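Local coordinates for eukaryotic translation initiation factor 5A-2 (PDB 3HKS), which promotes translation elongation and termination, binding the ribosome between its exit and peptidyl sites to rescue ribosomes stalled on polyproline and similar sequences, at residues R95-L100 and D143-V148; G117-L122 and G153-C158; D106-L111 and D121-T126. All blocks are in the same frame, centred on the assembly; numbering follows the deposited sequence.

Contact 1 of 3, residues R95-L100 and D143-V148; sequences RVDYQL and DIVVSV
Arg95 reaches over Ser147 at one end of an antiparallel strand pair in the OB-fold domain, where strand 87-103 runs beside strand 142-151. Ser147 CB packs under one face of the guanidinium, 3.6 Å from its plane; a long, flat-ended side chain can lie across the serine at this exposed end. Val96 pairs with Val148 through two backbone bonds, and its beta-branched side chain favours the extended backbone. Asp97 stands on the opposite face from Val96; with chi1 at -73° the carboxylate swings back over the strand's N-terminal side, and a chi2 near zero turns OD1 to Ser147 OG, which donates over 2.6 Å from the syn side, 32° out of the carboxylate plane. Asp97 CB also packs on Val145 CG1 at 3.6 Å. Tyr98 forms the next hydrogen-bonded pair, with Val146; its broad ring covers Val148, CE1 3.7 Å from Val148 CG2. Gln99 pairs with Val145 without hydrogen bonds, its amide end suiting an exposed position. Leu100 N donates to Ile144 O, and its side chain turns inward alongside Ile144 to meet Met134 and Phe138 of helix 128-139. Beyond, a water accepts from Ile144 N at 2.9 Å and donates to Leu100 O at 2.6 Å.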
loop_
_atom_site.group_PDB
_atom_site.type_symbol
_atom_site.label_atom_id
_atom_site.label_comp_id
_atom_site.label_asym_id
_atom_site.label_seq_id
_atom_site.Cartn_x
_atom_site.Cartn_y
_atom_site.Cartn_z
ATOM N N ARG A 95 0.757 5.831 3.338
ATOM C CA ARG A 95 1.272 5.197 4.536
ATOM C C ARG A 95 1.003 6.158 5.686
ATOM O O ARG A 95 1.437 7.315 5.650
ATOM C CB ARG A 95 2.765 4.852 4.410
ATOM C CG ARG A 95 3.311 3.972 5.563
ATOM C CD ARG A 95 4.766 3.525 5.338
ATOM N NE ARG A 95 5.524 3.520 6.594
ATOM C CZ ARG A 95 6.121 2.456 7.133
ATOM N NH1 ARG A 95 6.083 1.276 6.527
ATOM N NH2 ARG A 95 6.775 2.577 8.285
ATOM N N VAL A 96 0.235 5.691 6.671
ATOM C CA VAL A 96 -0.158 6.510 7.815
ATOM C C VAL A 96 0.184 5.792 9.133
ATOM O O VAL A 96 -0.058 4.590 9.279
ATOM C CB VAL A 96 -1.664 6.902 7.741
ATOM C CG1 VAL A 96 -2.074 7.785 8.924
ATOM C CG2 VAL A 96 -1.964 7.641 6.444
ATOM N N ASP A 97 0.780 6.537 10.060
ATOM C CA ASP A 97 1.083 6.054 11.413
ATOM C C ASP A 97 -0.060 6.402 12.375
ATOM O O ASP A 97 -0.580 7.519 12.353
ATOM C CB ASP A 97 2.411 6.639 11.926
ATOM C CG ASP A 97 3.642 6.025 11.243
ATOM O OD1 ASP A 97 3.516 5.032 10.505
ATOM O OD2 ASP A 97 4.760 6.529 11.456
ATOM N N TYR A 98 -0.449 5.425 13.194
ATOM C CA TYR A 98 -1.452 5.611 14.244
ATOM C C TYR A 98 -0.960 5.032 15.572
ATOM O O TYR A 98 -0.315 3.997 15.600
ATOM C CB TYR A 98 -2.739 4.871 13.907
ATOM C CG TYR A 98 -3.364 5.141 12.564
ATOM C CD1 TYR A 98 -2.914 4.486 11.426
ATOM C CD2 TYR A 98 -4.450 6.010 12.444
ATOM C CE1 TYR A 98 -3.508 4.702 10.191
ATOM C CE2 TYR A 98 -5.055 6.246 11.211
ATOM C CZ TYR A 98 -4.577 5.587 10.083
ATOM O OH TYR A 98 -5.154 5.799 8.852
ATOM N N GLN A 99 -1.326 5.668 16.676
ATOM C CA GLN A 99 -1.102 5.089 17.992
ATOM C C GLN A 99 -2.153 3.999 18.260
ATOM O O GLN A 99 -3.337 4.180 17.970
ATOM C CB GLN A 99 -1.151 6.176 19.076
ATOM C CG GLN A 99 -0.123 7.285 18.860
ATOM C CD GLN A 99 -0.399 8.525 19.696
ATOM O OE1 GLN A 99 -0.415 8.464 20.929
ATOM N NE2 GLN A 99 -0.610 9.661 19.027
ATOM N N LEU A 100 -1.698 2.872 18.799
ATOM C CA LEU A 100 -2.561 1.756 19.145
ATOM C C LEU A 100 -3.233 1.991 20.506
ATOM O O LEU A 100 -2.557 2.193 21.512
ATOM C CB LEU A 100 -1.746 0.452 19.158
ATOM C CG LEU A 100 -2.464 -0.841 19.556
ATOM C CD1 LEU A 100 -3.443 -1.258 18.462
ATOM C CD2 LEU A 100 -1.460 -1.971 19.881
ATOM N N ASP A 143 3.714 2.770 24.371
ATOM C CA ASP A 143 3.230 3.599 23.280
ATOM C C ASP A 143 3.612 2.909 21.976
ATOM O O ASP A 143 4.786 2.884 21.592
ATOM C CB ASP A 143 3.845 5.004 23.357
ATOM C CG ASP A 143 3.386 5.781 24.584
ATOM O OD1 ASP A 143 2.254 5.547 25.052
ATOM O OD2 ASP A 143 4.159 6.637 25.076
ATOM N N ILE A 144 2.619 2.313 21.323
ATOM C CA ILE A 144 2.849 1.555 20.094
ATOM C C ILE A 144 2.298 2.326 18.911
ATOM O O ILE A 144 1.148 2.768 18.927
ATOM C CB ILE A 144 2.237 0.121 20.171
ATOM C CG1 ILE A 144 2.876 -0.720 21.300
ATOM C CG2 ILE A 144 2.311 -0.602 18.816
ATOM C CD1 ILE A 144 4.351 -1.179 21.047
ATOM N N VAL A 145 3.145 2.501 17.899
ATOM C CA VAL A 145 2.785 3.181 16.653
ATOM C C VAL A 145 2.706 2.147 15.536
ATOM O O VAL A 145 3.628 1.363 15.334
ATOM C CB VAL A 145 3.782 4.330 16.293
ATOM C CG1 VAL A 145 3.384 5.018 14.988
ATOM C CG2 VAL A 145 3.823 5.357 17.403
ATOM N N VAL A 146 1.597 2.169 14.812
ATOM C CA VAL A 146 1.288 1.184 13.782
ATOM C C VAL A 146 1.233 1.910 12.439
ATOM O O VAL A 146 0.490 2.887 12.295
ATOM C CB VAL A 146 -0.089 0.494 14.084
ATOM C CG1 VAL A 146 -0.493 -0.476 12.983
ATOM C CG2 VAL A 146 -0.049 -0.219 15.436
ATOM N N SER A 147 2.035 1.448 11.477
ATOM C CA SER A 147 2.001 1.975 10.106
ATOM C C SER A 147 1.017 1.185 9.250
ATOM O O SER A 147 1.048 -0.038 9.237
ATOM C CB SER A 147 3.388 1.929 9.459
ATOM O OG SER A 147 4.359 2.570 10.272
ATOM N N VAL A 148 0.141 1.899 8.551
ATOM C CA VAL A 148 -0.859 1.286 7.691
ATOM C C VAL A 148 -0.612 1.709 6.237
ATOM O O VAL A 148 -0.504 2.907 5.933
ATOM C CB VAL A 148 -2.305 1.667 8.128
ATOM C CG1 VAL A 148 -3.347 1.105 7.154
ATOM C CG2 VAL A 148 -2.591 1.190 9.584
HETATM O O HOH W 1 -0.136 2.582 22.241
#

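Contact 2 of 3, residues G117-L122 and G153-C158; sequences GTKDDL and GEEQIC. With EDO (1,2-ethanediol), chain F.
The carboxylates of Glu155 and Asp121 meet the ammonium of Lys119 on their oxygens, not over their faces, with their two planes 69° apart. Glu155 OE1 is approached by the ammonium on the syn side, 18° out of the carboxylate plane, while Asp121 OD1 uses its syn lone pair. Leu122 CD2 comes in well out of the Glu155 carboxylate plane, on one side of it, 3.6 Å from Glu155 OE1.

Lys119 leaves the short strand 118-119 and runs out nearly straight, bending only at its last torsion (chi4 66°), which turns NZ toward the two acids. It meets Glu155 coming from the opposite direction, and NZ donates to Glu155 OE1 at 2.7 Å. The same nitrogen bonds Asp121 OD1 at 3.0 Å, two residues further along its own segment. A lysine suits this place because its long aliphatic chain can span the gap between the segments and touch the hydroxyl end of Tyr98 of strand 87-103.

Beside the charges lies an apolar patch. Leu122 crosses Glu155 at about a right angle, its CD2 3.8 Å from Glu155 CB, and its other methyl, CD1, is 4.1 Å from Ile157 CG1. Branched aliphatic side chains fit here, since both also pack on strand 142-151, Leu122 on Val148 and Ile157 on Val146. A 1,2-ethanediol, probably from the crystallisation liquor, touches Leu122 as well, and its O2 accepts a hydrogen bond from Ile157 N at 2.9 Å.

The contact thus joins residues 119-122 to strand 154-163 across the surface of the OB-fold domain. Asp121 OD2 and Glu155 OE1 stand only 4.0 Å apart, so the shared ammonium probably offsets the repulsion between the acids and favours their ionised forms.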
loop_
_atom_site.group_PDB
_atom_site.type_symbol
_atom_site.label_atom_id
_atom_site.label_comp_id
_atom_site.label_asym_id
_atom_site.label_seq_id
_atom_site.Cartn_x
_atom_site.Cartn_y
_atom_site.Cartn_z
ATOM N N GLY A 117 -9.945 11.195 16.537
ATOM C CA GLY A 117 -10.960 10.183 16.317
ATOM C C GLY A 117 -10.404 8.794 16.532
ATOM O O GLY A 117 -9.294 8.633 17.031
ATOM N N THR A 118 -11.184 7.783 16.175
ATOM C CA THR A 118 -10.698 6.410 16.266
ATOM C C THR A 118 -10.966 5.673 14.966
ATOM O O THR A 118 -11.972 5.910 14.298
ATOM C CB THR A 118 -11.271 5.618 17.482
ATOM O OG1 THR A 118 -12.680 5.456 17.339
ATOM C CG2 THR A 118 -10.982 6.316 18.804
ATOM N N LYS A 119 -10.032 4.803 14.607
ATOM C CA LYS A 119 -10.130 3.985 13.407
ATOM C C LYS A 119 -10.103 2.519 13.851
ATOM O O LYS A 119 -9.061 2.026 14.295
ATOM C CB LYS A 119 -8.963 4.306 12.460
ATOM C CG LYS A 119 -8.828 3.353 11.274
ATOM C CD LYS A 119 -7.735 3.793 10.301
ATOM C CE LYS A 119 -7.433 2.684 9.298
ATOM N NZ LYS A 119 -8.588 2.410 8.406
ATOM N N ASP A 120 -11.248 1.836 13.723
ATOM C CA ASP A 120 -11.461 0.498 14.315
ATOM C C ASP A 120 -11.765 -0.640 13.322
ATOM O O ASP A 120 -12.146 -1.733 13.747
ATOM C CB ASP A 120 -12.618 0.553 15.326
ATOM C CG ASP A 120 -12.306 1.383 16.551
ATOM O OD1 ASP A 120 -11.167 1.894 16.671
ATOM O OD2 ASP A 120 -13.211 1.529 17.403
ATOM N N ASP A 121 -11.596 -0.391 12.019
ATOM C CA ASP A 121 -12.001 -1.354 10.983
ATOM C C ASP A 121 -10.947 -2.411 10.624
ATOM O O ASP A 121 -11.257 -3.408 9.967
ATOM C CB ASP A 121 -12.525 -0.640 9.722
ATOM C CG ASP A 121 -11.581 0.447 9.195
ATOM O OD1 ASP A 121 -10.622 0.838 9.872
ATOM O OD2 ASP A 121 -11.817 0.926 8.062
ATOM N N LEU A 122 -9.711 -2.200 11.075
ATOM C CA LEU A 122 -8.621 -3.139 10.802
ATOM C C LEU A 122 -8.491 -4.244 11.838
ATOM O O LEU A 122 -8.867 -4.086 13.003
ATOM C CB LEU A 122 -7.285 -2.402 10.685
ATOM C CG LEU A 122 -7.132 -1.360 9.580
ATOM C CD1 LEU A 122 -5.665 -0.927 9.496
ATOM C CD2 LEU A 122 -7.641 -1.903 8.248
ATOM N N GLY A 153 -9.122 1.054 -1.399
ATOM C CA GLY A 153 -10.028 0.507 -0.378
ATOM C C GLY A 153 -9.498 -0.684 0.416
ATOM O O GLY A 153 -10.256 -1.372 1.113
ATOM N N GLU A 154 -8.197 -0.927 0.308
ATOM C CA GLU A 154 -7.563 -2.086 0.918
ATOM C C GLU A 154 -6.404 -1.604 1.773
ATOM O O GLU A 154 -5.687 -0.689 1.399
ATOM C CB GLU A 154 -7.086 -3.050 -0.165
ATOM C CG GLU A 154 -6.580 -4.397 0.353
ATOM C CD GLU A 154 -6.516 -5.467 -0.739
ATOM O OE1 GLU A 154 -7.279 -5.377 -1.733
ATOM O OE2 GLU A 154 -5.703 -6.408 -0.589
ATOM N N GLU A 155 -6.244 -2.208 2.941
ATOM C CA GLU A 155 -5.318 -1.689 3.941
ATOM C C GLU A 155 -4.567 -2.822 4.602
ATOM O O GLU A 155 -5.117 -3.905 4.834
ATOM C CB GLU A 155 -6.056 -0.853 4.996
ATOM C CG GLU A 155 -6.763 0.370 4.424
ATOM C CD GLU A 155 -7.297 1.317 5.481
ATOM O OE1 GLU A 155 -8.296 0.986 6.144
ATOM O OE2 GLU A 155 -6.726 2.415 5.633
ATOM N N GLN A 156 -3.301 -2.565 4.897
ATOM C CA GLN A 156 -2.459 -3.555 5.501
ATOM C C GLN A 156 -1.578 -2.895 6.547
ATOM O O GLN A 156 -0.913 -1.888 6.262
ATOM C CB GLN A 156 -1.596 -4.214 4.424
ATOM C CG GLN A 156 -0.767 -5.389 4.904
ATOM C CD GLN A 156 -0.201 -6.195 3.747
ATOM O OE1 GLN A 156 0.990 -6.138 3.478
ATOM N NE2 GLN A 156 -1.062 -6.937 3.047
ATOM N N ILE A 157 -1.579 -3.463 7.753
ATOM C CA ILE A 157 -0.622 -3.059 8.785
ATOM C C ILE A 157 0.743 -3.576 8.347
ATOM O O ILE A 157 0.923 -4.772 8.178
ATOM C CB ILE A 157 -1.018 -3.580 10.200
ATOM C CG1 ILE A 157 -2.282 -2.851 10.697
ATOM C CG2 ILE A 157 0.162 -3.420 11.191
ATOM C CD1 ILE A 157 -2.988 -3.516 11.942
ATOM N N CYS A 158 1.690 -2.668 8.158
ATOM C CA CYS A 158 2.957 -3.000 7.505
ATOM C C CYS A 158 4.202 -2.749 8.379
ATOM O O CYS A 158 5.296 -3.205 8.041
ATOM C CB CYS A 158 3.069 -2.240 6.159
ATOM S SG CYS A 158 3.179 -0.418 6.358
HETATM C C1 EDO F . -5.608 -5.291 8.403
HETATM O O1 EDO F . -6.907 -5.906 8.531
HETATM C C2 EDO F . -4.514 -6.346 8.536
HETATM O O2 EDO F . -3.250 -5.848 8.070
#

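Contact 3 of 3, residues D106-L111 and D121-T126; sequences DGFVSL and DLKLPT. With EDO (1,2-ethanediol), chain F.
Phe108 and Lys123 face each other where residues 107-109 meet the loop leading to helix 128-139, a single backbone bridge within the OB-fold domain. Two backbone hydrogen bonds hold it. Leu124 N donates to Gly107 O at 3.0 Å, nearly along the C=O axis, and Val109 N donates to Leu122 O at 2.9 Å. A water extends the pairing, donating to Val109 O and accepting from Leu122 N. Lys123 N donates instead to O1 of the 1,2-ethanediol, at 3.1 Å. Gly107 has a positive phi of 96°, a conformation that glycine adopts readily, and the absence of a side chain lets Lys123 and Leu124 come close.

The second kind of interaction is between lysine and aromatic ring. Lys123 CG sits 3.7 Å above the plane of the Phe108 ring, displaced from the ring centre, in a CH-pi contact. Further out the chain bends at chi3 (77°), carrying NZ to 4.8 Å from the ring centroid as an off-centre cation-pi partner; NZ also gives a weak hydrogen bond to Asp106 O. A lysine is apt here because its methylenes cover the ring while its ammonium ends on the exposed side. Asp121 O lies at the ring's edge, in plane.

Apolar packing forms the inner side: Val109 CG2 meets Leu124 CD2 at 3.8 Å, the side chains crossing at about a right angle, and Leu111 CD1 touches Leu122 CD1 more loosely. Val109 and Leu111 are buried, Leu122 and Leu124 partly so, which suits aliphatic side chains.

Around the bridge, Val109 packs on Leu100 of strand 87-103 and on Met134 of helix 128-139, Leu124 on Thr131 of that helix, and Leu111 on Val146 and Val148 of strand 142-151.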
loop_
_atom_site.group_PDB
_atom_site.type_symbol
_atom_site.label_atom_id
_atom_site.label_comp_id
_atom_site.label_asym_id
_atom_site.label_seq_id
_atom_site.Cartn_x
_atom_site.Cartn_y
_atom_site.Cartn_z
ATOM N N ASP A 106 -11.656 -10.308 19.770
ATOM C CA ASP A 106 -11.900 -10.913 18.455
ATOM C C ASP A 106 -10.939 -10.440 17.354
ATOM O O ASP A 106 -11.135 -10.733 16.176
ATOM C CB ASP A 106 -13.373 -10.782 18.026
ATOM C CG ASP A 106 -13.849 -9.333 17.910
ATOM O OD1 ASP A 106 -13.291 -8.439 18.566
ATOM O OD2 ASP A 106 -14.819 -9.090 17.155
ATOM N N GLY A 107 -9.894 -9.715 17.737
ATOM C CA GLY A 107 -8.794 -9.463 16.820
ATOM C C GLY A 107 -8.851 -8.153 16.073
ATOM O O GLY A 107 -8.055 -7.933 15.180
ATOM N N PHE A 108 -9.792 -7.282 16.426
ATOM C CA PHE A 108 -9.826 -5.948 15.845
ATOM C C PHE A 108 -8.823 -5.043 16.555
ATOM O O PHE A 108 -8.444 -5.270 17.704
ATOM C CB PHE A 108 -11.238 -5.338 15.874
ATOM C CG PHE A 108 -12.161 -5.869 14.792
ATOM C CD1 PHE A 108 -12.154 -5.312 13.514
ATOM C CD2 PHE A 108 -13.035 -6.923 15.058
ATOM C CE1 PHE A 108 -12.998 -5.796 12.509
ATOM C CE2 PHE A 108 -13.901 -7.412 14.064
ATOM C CZ PHE A 108 -13.874 -6.849 12.788
ATOM N N VAL A 109 -8.393 -4.019 15.845
ATOM C CA VAL A 109 -7.428 -3.070 16.353
ATOM C C VAL A 109 -8.100 -1.690 16.406
ATOM O O VAL A 109 -8.851 -1.316 15.490
ATOM C CB VAL A 109 -6.148 -3.127 15.479
ATOM C CG1 VAL A 109 -5.259 -1.966 15.701
ATOM C CG2 VAL A 109 -5.388 -4.436 15.763
ATOM N N SER A 110 -7.877 -0.969 17.502
ATOM C CA SER A 110 -8.369 0.393 17.616
ATOM C C SER A 110 -7.200 1.349 17.541
ATOM O O SER A 110 -6.221 1.222 18.291
ATOM C CB SER A 110 -9.169 0.587 18.908
ATOM O OG SER A 110 -9.697 1.894 18.986
ATOM N N LEU A 111 -7.301 2.302 16.620
ATOM C CA LEU A 111 -6.204 3.198 16.303
ATOM C C LEU A 111 -6.632 4.643 16.523
ATOM O O LEU A 111 -7.755 5.036 16.187
ATOM C CB LEU A 111 -5.738 2.981 14.855
ATOM C CG LEU A 111 -5.179 1.600 14.468
ATOM C CD1 LEU A 111 -4.864 1.501 12.954
ATOM C CD2 LEU A 111 -3.935 1.256 15.301
ATOM N N ASP A 121 -11.596 -0.391 12.019
ATOM C CA ASP A 121 -12.001 -1.354 10.983
ATOM C C ASP A 121 -10.947 -2.411 10.624
ATOM O O ASP A 121 -11.257 -3.408 9.967
ATOM C CB ASP A 121 -12.525 -0.640 9.722
ATOM C CG ASP A 121 -11.581 0.447 9.195
ATOM O OD1 ASP A 121 -10.622 0.838 9.872
ATOM O OD2 ASP A 121 -11.817 0.926 8.062
ATOM N N LEU A 122 -9.711 -2.200 11.075
ATOM C CA LEU A 122 -8.621 -3.139 10.802
ATOM C C LEU A 122 -8.491 -4.244 11.838
ATOM O O LEU A 122 -8.867 -4.086 13.003
ATOM C CB LEU A 122 -7.285 -2.402 10.685
ATOM C CG LEU A 122 -7.132 -1.360 9.580
ATOM C CD1 LEU A 122 -5.665 -0.927 9.496
ATOM C CD2 LEU A 122 -7.641 -1.903 8.248
ATOM N N LYS A 123 -7.941 -5.365 11.396
ATOM C CA LYS A 123 -7.643 -6.477 12.268
ATOM C C LYS A 123 -6.138 -6.636 12.390
ATOM O O LYS A 123 -5.373 -5.961 11.685
ATOM C CB LYS A 123 -8.301 -7.755 11.748
ATOM C CG LYS A 123 -9.830 -7.617 11.624
ATOM C CD LYS A 123 -10.529 -8.959 11.543
ATOM C CE LYS A 123 -10.622 -9.626 12.915
ATOM N NZ LYS A 123 -11.554 -10.788 12.885
ATOM N N LEU A 124 -5.724 -7.492 13.323
ATOM C CA LEU A 124 -4.316 -7.821 13.508
ATOM C C LEU A 124 -3.725 -8.378 12.207
ATOM O O LEU A 124 -4.378 -9.169 11.517
ATOM C CB LEU A 124 -4.140 -8.829 14.652
ATOM C CG LEU A 124 -4.395 -8.310 16.072
ATOM C CD1 LEU A 124 -4.658 -9.468 17.020
ATOM C CD2 LEU A 124 -3.197 -7.492 16.555
ATOM N N PRO A 125 -2.491 -7.965 11.866
ATOM C CA PRO A 125 -1.950 -8.452 10.588
ATOM C C PRO A 125 -1.688 -9.963 10.621
ATOM O O PRO A 125 -1.524 -10.540 11.698
ATOM C CB PRO A 125 -0.645 -7.665 10.417
ATOM C CG PRO A 125 -0.302 -7.139 11.791
ATOM C CD PRO A 125 -1.550 -7.092 12.604
ATOM N N THR A 126 -1.665 -10.593 9.447
ATOM C CA THR A 126 -1.371 -12.033 9.333
ATOM C C THR A 126 0.082 -12.366 9.730
ATOM O O THR A 126 0.357 -13.459 10.218
ATOM C CB THR A 126 -1.703 -12.571 7.917
ATOM O OG1 THR A 126 -0.873 -11.920 6.946
ATOM C CG2 THR A 126 -3.179 -12.328 7.569
HETATM C C1 EDO F . -5.608 -5.291 8.403
HETATM O O1 EDO F . -6.907 -5.906 8.531
HETATM C C2 EDO F . -4.514 -6.346 8.536
HETATM O O2 EDO F . -3.250 -5.848 8.070
HETATM O O HOH W 2 -8.303 -0.430 13.097
#

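All three contacts belong to the OB-fold domain and lie on the same side of the chain's centre. The centres of contacts 1 and 2 are about 10 Å apart, those of 1 and 3 about 12 Å, and those of 2 and 3 about 8 Å. Along the chain, contact 3 falls between the two halves of contact 1, whereas the segments of contacts 1 and 2 alternate; contacts 2 and 3 share Asp121 and Leu122. The strands involved all belong to one curled antiparallel sheet. Contact 1 joins neighbouring strands, while contacts 2 and 3 fasten residues 119-124 to strand 154-163 and to the 107-111 region, tying the approach to helix 128-139 into the domain.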